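Local coordinates for envelope glycoprotein E (Human herpesvirus 1, PDB 2GIY) that forms with gI the viral receptor for the Fc part of host IgG and sorts nascent virions to cell junctions for cell-to-cell spread, at residues D48-R53 with V149-D154; M63-S68 with A173-P178. All coordinates share one frame; numbering follows the deposited sequence.

Both contacts are beta pairings in the C-terminal domain of the gE ectodomain, but they lie in different sheets. Contact 1 joins 48-53 to 149-154 in the six-stranded sheet and is mostly buried, its centre about 7 Å from the centre of the chain. Contact 2 joins 63-68 to 173-178 in a small parallel sheet, its centre about 13 Å from the centre of the chain, and is partly buried. The centres of the two contacts are about 18 Å apart and they do not touch. Contact 1 is antiparallel and largely valine, with its acidic residues at one end. Contact 2 is parallel, with charged side chains along one face and beyond the strand ends. Both reach the second subunit.

Contact 1 of 2, residues D48-R53 with V149-D154; sequences DVVWLR and VVYVND
D48 and Y151 form an antiparallel hydrogen-bonded pair, as do V50 and V149. V49 and V150 are the non-hydrogen-bonded pair between them. The strand axes approach to 4.7 Å at 152°. Four backbone bonds close the pairs. V149 N to V50 O (2.7 Å) is nearly straight. D48 N to Y151 O (3.0 Å) is more bent, with the donor tilted from the carbonyl plane. D48 O also receives the CA-H of V150.

D48, V50, V149 and Y151 share a face. V50 CG2 sits 4.0 Å from Y151 CE1. With CG1 anti to the backbone N (chi1 178°), the CG2 branch is left anti to the carbonyl carbon, on the side of the ring. D48 O lies at the edge of the Y151 ring, near its plane. Further along, L52 CD1 meets V149 CG2 at 4.2 Å. On the other face V49 CG2 and V150 CG2 are 4.4 Å apart. A water bonds D48 OD2 (2.7 Å) and D154 N, bridging the strand to the turn. D48 OD1 bonds S99 OG.

The pair lies inside the sheet of this V-type immunoglobulin domain. Strand 96-103 flanks 45-54, and strand 155-165 flanks 144-152. V150 also packs on strand 11-16.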
loop_
_atom_site.group_PDB
_atom_site.type_symbol
_atom_site.label_atom_id
_atom_site.label_comp_id
_atom_site.label_asym_id
_atom_site.label_seq_id
_atom_site.Cartn_x
_atom_site.Cartn_y
_atom_site.Cartn_z
ATOM N N ASP A 48 -4.332 -15.815 -4.492
ATOM C CA ASP A 48 -3.788 -15.907 -5.837
ATOM C C ASP A 48 -2.896 -14.698 -6.097
ATOM O O ASP A 48 -3.322 -13.558 -5.915
ATOM C CB ASP A 48 -4.910 -15.933 -6.880
ATOM C CG ASP A 48 -5.842 -17.111 -6.710
ATOM O OD1 ASP A 48 -5.420 -18.249 -6.999
ATOM O OD2 ASP A 48 -6.998 -16.895 -6.286
ATOM N N VAL A 49 -1.651 -14.944 -6.491
ATOM C CA VAL A 49 -0.739 -13.855 -6.818
ATOM C C VAL A 49 -0.709 -13.889 -8.338
ATOM O O VAL A 49 -0.199 -14.831 -8.943
ATOM C CB VAL A 49 0.663 -14.087 -6.234
ATOM C CG1 VAL A 49 1.618 -12.995 -6.717
ATOM C CG2 VAL A 49 0.587 -14.081 -4.705
ATOM N N VAL A 50 -1.269 -12.855 -8.949
ATOM C CA VAL A 50 -1.379 -12.795 -10.398
ATOM C C VAL A 50 -0.528 -11.731 -11.057
ATOM O O VAL A 50 -0.503 -10.585 -10.611
ATOM C CB VAL A 50 -2.855 -12.534 -10.814
ATOM C CG1 VAL A 50 -2.967 -12.422 -12.326
ATOM C CG2 VAL A 50 -3.753 -13.646 -10.289
ATOM N N TRP A 51 0.166 -12.120 -12.124
ATOM C CA TRP A 51 0.978 -11.187 -12.890
ATOM C C TRP A 51 0.255 -10.911 -14.200
ATOM O O TRP A 51 -0.161 -11.839 -14.896
ATOM C CB TRP A 51 2.372 -11.754 -13.205
ATOM C CG TRP A 51 3.353 -11.596 -12.088
ATOM C CD1 TRP A 51 3.715 -12.544 -11.173
ATOM C CD2 TRP A 51 4.083 -10.410 -11.749
ATOM N NE1 TRP A 51 4.625 -12.020 -10.287
ATOM C CE2 TRP A 51 4.869 -10.713 -10.617
ATOM C CE3 TRP A 51 4.149 -9.119 -12.294
ATOM C CZ2 TRP A 51 5.714 -9.770 -10.011
ATOM C CZ3 TRP A 51 4.991 -8.176 -11.690
ATOM C CH2 TRP A 51 5.761 -8.511 -10.562
ATOM N N LEU A 52 0.098 -9.634 -14.519
ATOM C CA LEU A 52 -0.556 -9.218 -15.752
ATOM C C LEU A 52 0.476 -8.426 -16.547
ATOM O O LEU A 52 1.282 -7.699 -15.967
ATOM C CB LEU A 52 -1.767 -8.333 -15.441
ATOM C CG LEU A 52 -2.826 -8.954 -14.529
ATOM C CD1 LEU A 52 -3.922 -7.925 -14.251
ATOM C CD2 LEU A 52 -3.406 -10.207 -15.184
ATOM N N ARG A 53 0.459 -8.584 -17.868
ATOM C CA ARG A 53 1.397 -7.901 -18.756
ATOM C C ARG A 53 0.608 -7.072 -19.774
ATOM O O ARG A 53 -0.339 -7.563 -20.387
ATOM C CB ARG A 53 2.262 -8.943 -19.484
ATOM C CG ARG A 53 3.334 -8.381 -20.412
ATOM C CD ARG A 53 4.055 -9.505 -21.165
ATOM N NE ARG A 53 3.108 -10.323 -21.922
ATOM C CZ ARG A 53 3.438 -11.343 -22.712
ATOM N NH1 ARG A 53 4.710 -11.696 -22.866
ATOM N NH2 ARG A 53 2.485 -12.017 -23.350
ATOM N N VAL A 149 -1.045 -8.525 -8.917
ATOM C CA VAL A 149 -2.277 -8.387 -8.157
ATOM C C VAL A 149 -2.475 -9.556 -7.199
ATOM O O VAL A 149 -2.344 -10.716 -7.585
ATOM C CB VAL A 149 -3.503 -8.323 -9.099
ATOM C CG1 VAL A 149 -4.765 -8.046 -8.296
ATOM C CG2 VAL A 149 -3.286 -7.247 -10.163
ATOM N N VAL A 150 -2.795 -9.248 -5.950
ATOM C CA VAL A 150 -3.011 -10.304 -4.978
ATOM C C VAL A 150 -4.472 -10.435 -4.586
ATOM O O VAL A 150 -5.073 -9.500 -4.054
ATOM C CB VAL A 150 -2.183 -10.076 -3.701
ATOM C CG1 VAL A 150 -2.367 -11.257 -2.746
ATOM C CG2 VAL A 150 -0.708 -9.911 -4.061
ATOM N N TYR A 151 -5.036 -11.608 -4.855
ATOM C CA TYR A 151 -6.416 -11.887 -4.498
ATOM C C TYR A 151 -6.465 -12.750 -3.251
ATOM O O TYR A 151 -5.583 -13.576 -3.019
ATOM C CB TYR A 151 -7.148 -12.664 -5.596
ATOM C CG TYR A 151 -7.367 -11.922 -6.888
ATOM C CD1 TYR A 151 -6.338 -11.781 -7.816
ATOM C CD2 TYR A 151 -8.611 -11.368 -7.188
ATOM C CE1 TYR A 151 -6.541 -11.105 -9.021
ATOM C CE2 TYR A 151 -8.826 -10.689 -8.389
ATOM C CZ TYR A 151 -7.788 -10.563 -9.299
ATOM O OH TYR A 151 -7.997 -9.907 -10.492
ATOM N N VAL A 152 -7.497 -12.531 -2.449
ATOM C CA VAL A 152 -7.754 -13.331 -1.259
ATOM C C VAL A 152 -9.246 -13.609 -1.399
ATOM O O VAL A 152 -10.052 -12.679 -1.444
ATOM C CB VAL A 152 -7.494 -12.566 0.043
ATOM C CG1 VAL A 152 -8.054 -13.363 1.222
ATOM C CG2 VAL A 152 -5.994 -12.338 0.225
ATOM N N ASN A 153 -9.607 -14.883 -1.495
ATOM C CA ASN A 153 -11.004 -15.273 -1.669
ATOM C C ASN A 153 -11.605 -14.571 -2.883
ATOM O O ASN A 153 -12.726 -14.065 -2.836
ATOM C CB ASN A 153 -11.824 -14.953 -0.418
ATOM C CG ASN A 153 -11.406 -15.787 0.773
ATOM O OD1 ASN A 153 -11.000 -16.945 0.622
ATOM N ND2 ASN A 153 -11.513 -15.215 1.964
ATOM N N ASP A 154 -10.827 -14.535 -3.958
ATOM C CA ASP A 154 -11.238 -13.935 -5.227
ATOM C C ASP A 154 -11.485 -12.425 -5.245
ATOM O O ASP A 154 -12.154 -11.918 -6.145
ATOM C CB ASP A 154 -12.471 -14.672 -5.760
ATOM C CG ASP A 154 -12.245 -16.172 -5.873
ATOM O OD1 ASP A 154 -11.286 -16.583 -6.561
ATOM O OD2 ASP A 154 -13.024 -16.940 -5.269
HETATM O O HOH W 1 -8.071 -16.071 -3.995
#

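Contact 2 of 2, residues M63-S68 with A173-P178; sequences MRIYES and AVVEQP
R64 and V174 lie side by side, their side chains pointing the same way from a parallel pairing. R64 CG touches V174 CG2 at 3.6 Å. V174 CG2 stands between its own backbone N and carbonyl carbon (chi1 -61°), which also brings it to 3.2 Å from M63 O, a tight approach. E176 comes across the R64 chain. The bend of E176 at chi2 (-57°) turns OE2 back toward R64 CD, 3.9 Å away. The guanidinium and carboxylate planes are 23° apart. R64 NH1 and E176 OE2 are 4.2 Å apart, beyond a salt bridge. OE2 lies well out of the guanidinium plane and no N-H points at it, so any attraction is probably one of charge alone.

On the opposite face M63, I65, A173 and V175 gather. I65 CD1 is 4.5 Å from both A173 CB and V175 CG2. I65 also packs on W159 and H161 of strand 155-165. The three-stranded parallel sheet, with 63-66 between 87-88 and 173-176, thus rests this apolar face on the larger sheet. Backbone bonds alternate between the strands: V174 N to M63 O, I65 N to V174 O and E176 N to I65 O (2.8 Å).

Y66 is the centre of an inverse gamma turn, and beyond it the pairing ends in a weak bond from E67 N to E176 O. A water links that oxygen to S68 N. E67 OE1 lies 3.6 Å from Q177 CB. OE1 forms a salt bridge with R14 of the second subunit, while OE2 accepts a hydrogen bond from W159 NE1.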
loop_
_atom_site.group_PDB
_atom_site.type_symbol
_atom_site.label_atom_id
_atom_site.label_comp_id
_atom_site.label_asym_id
_atom_site.label_seq_id
_atom_site.Cartn_x
_atom_site.Cartn_y
_atom_site.Cartn_z
ATOM N N MET A 63 1.307 5.342 -20.192
ATOM C CA MET A 63 0.326 4.293 -19.967
ATOM C C MET A 63 -0.557 4.760 -18.828
ATOM O O MET A 63 -0.085 5.417 -17.907
ATOM C CB MET A 63 1.018 2.981 -19.584
ATOM C CG MET A 63 1.742 2.303 -20.738
ATOM S SD MET A 63 0.586 1.832 -22.042
ATOM C CE MET A 63 -0.381 0.615 -21.188
ATOM N N ARG A 64 -1.840 4.435 -18.894
ATOM C CA ARG A 64 -2.756 4.827 -17.841
ATOM C C ARG A 64 -3.410 3.601 -17.225
ATOM O O ARG A 64 -4.016 2.793 -17.924
ATOM C CB ARG A 64 -3.810 5.783 -18.395
ATOM C CG ARG A 64 -3.181 7.012 -19.021
ATOM C CD ARG A 64 -4.159 8.147 -19.186
ATOM N NE ARG A 64 -3.498 9.315 -19.762
ATOM C CZ ARG A 64 -4.045 10.522 -19.840
ATOM N NH1 ARG A 64 -5.270 10.727 -19.376
ATOM N NH2 ARG A 64 -3.366 11.525 -20.385
ATOM N N ILE A 65 -3.260 3.464 -15.911
ATOM C CA ILE A 65 -3.828 2.341 -15.178
ATOM C C ILE A 65 -5.143 2.784 -14.540
ATOM O O ILE A 65 -5.159 3.706 -13.727
ATOM C CB ILE A 65 -2.848 1.854 -14.063
ATOM C CG1 ILE A 65 -1.537 1.371 -14.694
ATOM C CG2 ILE A 65 -3.488 0.727 -13.253
ATOM C CD1 ILE A 65 -0.409 1.135 -13.696
ATOM N N TYR A 66 -6.243 2.146 -14.933
ATOM C CA TYR A 66 -7.553 2.472 -14.381
ATOM C C TYR A 66 -7.722 1.648 -13.097
ATOM O O TYR A 66 -8.228 0.530 -13.133
ATOM C CB TYR A 66 -8.660 2.103 -15.378
ATOM C CG TYR A 66 -8.756 2.974 -16.628
ATOM C CD1 TYR A 66 -7.810 3.963 -16.907
ATOM C CD2 TYR A 66 -9.799 2.790 -17.535
ATOM C CE1 TYR A 66 -7.908 4.754 -18.073
ATOM C CE2 TYR A 66 -9.905 3.567 -18.692
ATOM C CZ TYR A 66 -8.964 4.540 -18.954
ATOM O OH TYR A 66 -9.086 5.291 -20.105
ATOM N N GLU A 67 -7.310 2.207 -11.962
ATOM C CA GLU A 67 -7.386 1.482 -10.695
ATOM C C GLU A 67 -8.739 0.863 -10.346
ATOM O O GLU A 67 -8.801 -0.310 -9.975
ATOM C CB GLU A 67 -6.921 2.379 -9.543
ATOM C CG GLU A 67 -7.005 1.703 -8.177
ATOM C CD GLU A 67 -6.329 2.509 -7.089
ATOM O OE1 GLU A 67 -6.505 3.742 -7.071
ATOM O OE2 GLU A 67 -5.629 1.908 -6.246
ATOM N N SER A 68 -9.816 1.635 -10.454
ATOM C CA SER A 68 -11.143 1.119 -10.125
ATOM C C SER A 68 -11.509 -0.069 -11.003
ATOM O O SER A 68 -12.202 -0.986 -10.561
ATOM C CB SER A 68 -12.201 2.212 -10.284
ATOM O OG SER A 68 -12.295 2.637 -11.632
ATOM N N ALA A 173 4.152 5.338 -16.483
ATOM C CA ALA A 173 2.846 4.773 -16.163
ATOM C C ALA A 173 2.195 5.662 -15.109
ATOM O O ALA A 173 2.813 5.988 -14.095
ATOM C CB ALA A 173 2.996 3.349 -15.626
ATOM N N VAL A 174 0.956 6.068 -15.356
ATOM C CA VAL A 174 0.237 6.913 -14.413
ATOM C C VAL A 174 -1.012 6.199 -13.915
ATOM O O VAL A 174 -1.757 5.605 -14.696
ATOM C CB VAL A 174 -0.172 8.255 -15.056
ATOM C CG1 VAL A 174 1.072 9.022 -15.491
ATOM C CG2 VAL A 174 -1.081 8.008 -16.241
ATOM N N VAL A 175 -1.233 6.254 -12.606
ATOM C CA VAL A 175 -2.397 5.610 -12.022
ATOM C C VAL A 175 -3.571 6.580 -12.007
ATOM O O VAL A 175 -3.514 7.620 -11.352
ATOM C CB VAL A 175 -2.112 5.138 -10.570
ATOM C CG1 VAL A 175 -3.318 4.390 -10.016
ATOM C CG2 VAL A 175 -0.874 4.251 -10.544
ATOM N N GLU A 176 -4.623 6.245 -12.753
ATOM C CA GLU A 176 -5.824 7.070 -12.803
ATOM C C GLU A 176 -6.706 6.615 -11.648
ATOM O O GLU A 176 -7.231 5.500 -11.649
ATOM C CB GLU A 176 -6.560 6.881 -14.132
ATOM C CG GLU A 176 -5.827 7.442 -15.342
ATOM C CD GLU A 176 -5.514 8.922 -15.203
ATOM O OE1 GLU A 176 -6.418 9.689 -14.805
ATOM O OE2 GLU A 176 -4.368 9.320 -15.501
ATOM N N GLN A 177 -6.867 7.488 -10.664
ATOM C CA GLN A 177 -7.644 7.158 -9.482
ATOM C C GLN A 177 -8.817 8.096 -9.241
ATOM O O GLN A 177 -8.823 9.238 -9.703
ATOM C CB GLN A 177 -6.712 7.176 -8.268
ATOM C CG GLN A 177 -6.000 8.514 -8.086
ATOM C CD GLN A 177 -4.550 8.369 -7.651
ATOM O OE1 GLN A 177 -4.252 7.768 -6.621
ATOM N NE2 GLN A 177 -3.639 8.930 -8.440
ATOM N N PRO A 178 -9.844 7.616 -8.523
ATOM C CA PRO A 178 -10.991 8.485 -8.253
ATOM C C PRO A 178 -10.499 9.577 -7.308
ATOM O O PRO A 178 -9.361 9.512 -6.839
ATOM C CB PRO A 178 -11.991 7.535 -7.598
ATOM C CG PRO A 178 -11.108 6.554 -6.894
ATOM C CD PRO A 178 -10.033 6.286 -7.917
HETATM O O HOH W 2 -9.796 4.510 -11.149
#